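Side-chain contacts in CyaB (Pseudomonas aeruginosa, PDB 3R5G), which probably makes cyclic AMP from ATP as an adenylyl cyclase, represented here by the catalytic domain of a longer membrane protein: residues Val64-Pro69 with Val82-Ala87; Gln72-Asp77 with Tyr161-Asp166. All coordinates share one frame; numbering follows the deposited sequence.

Interaction 1 (Val64-Pro69 with Val82-Ala87); sequences VFFGDP and VSMGIA
The sulfur of Met84 is the meeting point of this contact, touched by the side chains of two strand residues, Phe66 and Val64. Its SD lies 3.7 Å from CZ of Phe66 and 4.0 Å from CE2 of the same ring. Measured to the ring centroid, SD is 5.0 Å away and 88° off the normal, which places it at the edge, in the plane of the ring: a Met-aromatic contact of the edge type. The terminal methyl follows the same edge, with Met84 CE 4.0 Å from Phe66 CE2. Met84 reaches out from helix 74-100 with CG anti to the backbone N (chi1 176°), and a bend at chi3 (70°) turns the methyl along the ring. In the fold of this nucleotide cyclase catalytic domain, the long helix thereby packs on strand 61-66 of the central sheet, where Val64 and Phe66, alternate residues, point to the helix and Phe65 points away. Val64 meets the thioether tip to tip, its CG1 4.1 Å from Met84 SD. Both strand residues share backbone hydrogen bonds with strand 6-18, Val64 with Phe13 and Phe66 with Thr11. Phe13 also touches Met84, while Ala47 and Tyr50 cover the methionine from helix 29-50.

Interaction 2 (Gln72-Asp77 with Tyr161-Asp166); sequences QGAKKD and YSLIKD
The first turn of helix 74-100 meets the short helix 158-164 and the residues after it at the surface of the catalytic domain, through Ala74, Lys75, Leu163 and Asp166. The backbones come close, with CA of Lys75 and CA of Leu163 5.0 Å apart, and Leu163 points at the long helix. Its two branches divide the work: CD1 lies 3.9 Å from the carbonyl O of Ala74 and 4.3 Å from that residue's CB, while CD2 rests against the backbone of Lys75, 4.1 Å from its CA. Lys75 sets off with CG anti to its own backbone N (chi1 171°) and stays extended to NZ. This carries the chain past the carbonyl of Leu163, whose O is 3.5 Å from Lys75 CG. The ammonium group and the carboxylate then approach from opposite directions in a salt bridge, with Lys75 NZ 2.5 Å from Asp166 OD2, unusually short, so the exact length deserves caution. OD1 of Asp166 stands 3.5 Å from that NZ, so one oxygen makes the bond. Behind the contact, Gly73 is the N-cap, and the turn before it is tied down by Asp77, whose OD1 accepts Gln72 N at an N-H...O angle of 154°. Ile164 continues the apolar side inward, onto Ala78, Val79 and Val82. Within the nucleotide cyclase catalytic domain, the N-terminal turn of one helix thus packs on the end of a short one, with Leu163 wedged between them and a single surface salt bridge from the following loop at the flank.

How the interactions relate
From the N terminus, the chain leaves strand 61-66 through 64-69, passes 72-77 at the start of helix 74-100, and runs along that helix to 82-87, where interaction 1 closes a short loop over 12 intervening residues. Interaction 2 closes much later, when 161-166 returns to 72-77 after 83 residues, mostly helix and strand. The segments alternate, so the two contacts cross. Both use helix 74-100: interaction 1 joins it to the sheet, interaction 2 joins its start to helix 158-164. Their centres lie about 11 Å apart, and they touch directly, with Val82 CG1 3.9 Å from Ile164 CD1 and Phe66 CB 3.7 Å from the backbone O of Asp77.

Interaction 1 (Val64-Pro69 with Val82-Ala87)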
# COMPACT_ATOMS: atom_id res chain seq x y z
N VAL A 64 11.24 -2.20 1.05
CA VAL A 64 12.48 -3.00 1.16
C VAL A 64 12.64 -3.36 2.60
O VAL A 64 12.29 -2.52 3.48
CB VAL A 64 13.69 -2.22 0.65
CG1 VAL A 64 15.01 -3.04 0.79
CG2 VAL A 64 13.42 -1.66 -0.79
N PHE A 65 13.10 -4.57 2.92
CA PHE A 65 13.42 -4.84 4.29
C PHE A 65 14.78 -5.46 4.47
O PHE A 65 15.32 -6.07 3.50
CB PHE A 65 12.31 -5.61 4.99
CG PHE A 65 11.99 -6.95 4.34
CD1 PHE A 65 12.66 -8.10 4.73
CD2 PHE A 65 10.98 -7.02 3.45
CE1 PHE A 65 12.24 -9.39 4.17
CE2 PHE A 65 10.54 -8.27 2.86
CZ PHE A 65 11.22 -9.45 3.21
N PHE A 66 15.32 -5.31 5.65
CA PHE A 66 16.65 -5.85 5.99
C PHE A 66 16.55 -6.69 7.25
O PHE A 66 15.86 -6.34 8.20
CB PHE A 66 17.64 -4.70 6.25
CG PHE A 66 17.98 -3.93 5.03
CD1 PHE A 66 19.25 -4.05 4.41
CD2 PHE A 66 17.06 -2.99 4.49
CE1 PHE A 66 19.49 -3.21 3.24
CE2 PHE A 66 17.31 -2.24 3.35
CZ PHE A 66 18.49 -2.33 2.74
N GLY A 67 17.21 -7.82 7.26
CA GLY A 67 17.26 -8.72 8.42
C GLY A 67 16.70 -10.11 8.02
O GLY A 67 16.74 -11.01 8.88
N ASP A 68 16.15 -10.24 6.85
CA ASP A 68 15.63 -11.53 6.39
C ASP A 68 15.68 -11.42 4.87
O ASP A 68 15.35 -10.37 4.33
CB ASP A 68 14.19 -11.79 6.89
CG ASP A 68 13.62 -13.05 6.25
OD1 ASP A 68 13.71 -14.07 6.92
OD2 ASP A 68 13.08 -13.02 5.14
N PRO A 69 16.00 -12.55 4.12
CA PRO A 69 16.31 -13.86 4.66
C PRO A 69 17.63 -14.01 5.37
O PRO A 69 17.81 -14.97 6.16
CB PRO A 69 16.36 -14.74 3.34
CG PRO A 69 15.40 -14.14 2.39
CD PRO A 69 15.66 -12.59 2.72
N VAL A 82 19.32 2.57 6.13
CA VAL A 82 19.34 4.08 6.05
C VAL A 82 20.34 4.55 5.02
O VAL A 82 20.09 5.57 4.35
CB VAL A 82 19.63 4.57 7.45
CG1 VAL A 82 19.70 6.15 7.55
CG2 VAL A 82 18.44 4.19 8.36
N SER A 83 21.50 3.87 4.92
CA SER A 83 22.51 4.23 3.92
C SER A 83 21.94 4.04 2.56
O SER A 83 22.22 4.86 1.66
CB SER A 83 23.82 3.39 4.13
OG SER A 83 24.33 3.64 5.44
N MET A 84 21.13 2.98 2.31
CA MET A 84 20.45 2.81 1.05
C MET A 84 19.55 4.02 0.77
O MET A 84 19.55 4.59 -0.35
CB MET A 84 19.70 1.50 1.15
CG MET A 84 18.87 1.25 -0.08
SD MET A 84 17.59 0.01 0.06
CE MET A 84 16.49 0.99 1.16
N GLY A 85 18.82 4.45 1.79
CA GLY A 85 17.95 5.62 1.56
C GLY A 85 18.73 6.88 1.23
O GLY A 85 18.30 7.61 0.32
N ILE A 86 19.87 7.10 1.91
CA ILE A 86 20.73 8.24 1.61
C ILE A 86 21.16 8.20 0.13
O ILE A 86 21.11 9.20 -0.61
CB ILE A 86 21.89 8.33 2.51
CG1 ILE A 86 21.43 8.76 3.94
CG2 ILE A 86 23.01 9.26 1.94
CD1 ILE A 86 22.48 8.49 5.03
N ALA A 87 21.56 6.97 -0.28
CA ALA A 87 21.97 6.79 -1.62
C ALA A 87 20.90 6.99 -2.64
O ALA A 87 21.14 7.52 -3.76
CB ALA A 87 22.60 5.36 -1.74

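Interaction 2 (Gln72-Asp77 with Tyr161-Asp166)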
# COMPACT_ATOMS: atom_id res chain seq x y z
N GLN A 72 22.92 -9.13 8.80
CA GLN A 72 24.20 -8.67 9.36
C GLN A 72 24.19 -8.35 10.88
O GLN A 72 25.17 -7.76 11.34
CB GLN A 72 24.66 -7.47 8.54
CG GLN A 72 24.67 -7.79 6.97
CD GLN A 72 25.42 -6.71 6.13
OE1 GLN A 72 26.17 -5.92 6.66
NE2 GLN A 72 25.32 -6.80 4.81
N GLY A 73 23.08 -8.64 11.58
CA GLY A 73 22.82 -8.18 12.95
C GLY A 73 22.09 -6.85 12.88
O GLY A 73 22.08 -6.23 11.82
N ALA A 74 21.42 -6.53 13.96
CA ALA A 74 20.38 -5.48 13.94
C ALA A 74 21.04 -4.16 13.57
O ALA A 74 20.47 -3.40 12.76
CB ALA A 74 19.77 -5.34 15.31
N LYS A 75 22.23 -3.87 14.09
CA LYS A 75 22.85 -2.55 13.82
C LYS A 75 23.26 -2.42 12.37
O LYS A 75 22.92 -1.42 11.71
CB LYS A 75 24.06 -2.40 14.71
CG LYS A 75 24.89 -1.27 14.43
CD LYS A 75 25.77 -0.85 15.65
CE LYS A 75 26.49 0.42 15.26
NZ LYS A 75 27.78 0.67 16.00
N LYS A 76 23.99 -3.37 11.81
CA LYS A 76 24.35 -3.27 10.40
C LYS A 76 23.17 -3.35 9.46
O LYS A 76 23.18 -2.69 8.43
CB LYS A 76 25.41 -4.35 9.96
CG LYS A 76 26.76 -4.03 10.53
CD LYS A 76 27.77 -5.16 9.97
CE LYS A 76 29.06 -5.20 10.72
NZ LYS A 76 29.73 -3.87 10.91
N ASP A 77 22.12 -4.05 9.84
CA ASP A 77 20.93 -4.10 8.98
C ASP A 77 20.30 -2.68 8.92
O ASP A 77 19.88 -2.24 7.86
CB ASP A 77 19.86 -5.13 9.46
CG ASP A 77 20.29 -6.58 9.35
OD1 ASP A 77 21.21 -6.91 8.59
OD2 ASP A 77 19.66 -7.40 10.00
N TYR A 161 17.08 4.98 15.01
CA TYR A 161 18.10 5.95 15.44
C TYR A 161 19.05 5.35 16.43
O TYR A 161 20.27 5.57 16.28
CB TYR A 161 17.35 7.20 16.06
CG TYR A 161 18.30 8.08 16.82
CD1 TYR A 161 19.15 8.91 16.14
CD2 TYR A 161 18.33 8.06 18.25
CE1 TYR A 161 20.09 9.70 16.86
CE2 TYR A 161 19.24 8.88 18.94
CZ TYR A 161 20.07 9.69 18.23
OH TYR A 161 21.02 10.43 18.88
N SER A 162 18.52 4.62 17.42
CA SER A 162 19.37 3.98 18.48
C SER A 162 20.48 3.09 17.92
O SER A 162 21.56 3.02 18.49
CB SER A 162 18.54 3.16 19.46
OG SER A 162 17.75 4.14 20.12
N LEU A 163 20.16 2.41 16.82
CA LEU A 163 21.06 1.55 16.14
C LEU A 163 22.09 2.23 15.27
O LEU A 163 23.22 1.75 15.16
CB LEU A 163 20.30 0.51 15.31
CG LEU A 163 19.51 -0.46 16.19
CD1 LEU A 163 18.55 -1.25 15.36
CD2 LEU A 163 20.49 -1.42 16.93
N ILE A 164 21.74 3.40 14.67
CA ILE A 164 22.58 3.98 13.64
C ILE A 164 23.34 5.24 14.18
O ILE A 164 24.19 5.72 13.46
CB ILE A 164 21.88 4.36 12.36
CG1 ILE A 164 20.95 5.59 12.60
CG2 ILE A 164 21.03 3.18 11.81
CD1 ILE A 164 20.19 6.02 11.42
N LYS A 165 22.97 5.69 15.40
CA LYS A 165 23.41 7.08 15.78
C LYS A 165 24.89 7.32 15.81
O LYS A 165 25.26 8.47 15.64
CB LYS A 165 22.77 7.52 17.10
CG LYS A 165 23.26 6.60 18.28
CD LYS A 165 22.52 6.86 19.58
CE LYS A 165 22.96 5.76 20.55
NZ LYS A 165 22.29 5.83 21.85
N ASP A 166 25.74 6.33 16.04
CA ASP A 166 27.18 6.58 16.06
C ASP A 166 27.77 6.72 14.69
O ASP A 166 28.87 7.21 14.59
CB ASP A 166 27.85 5.41 16.79
CG ASP A 166 27.29 4.02 16.36
OD1 ASP A 166 26.02 3.75 16.09
OD2 ASP A 166 28.15 3.08 16.41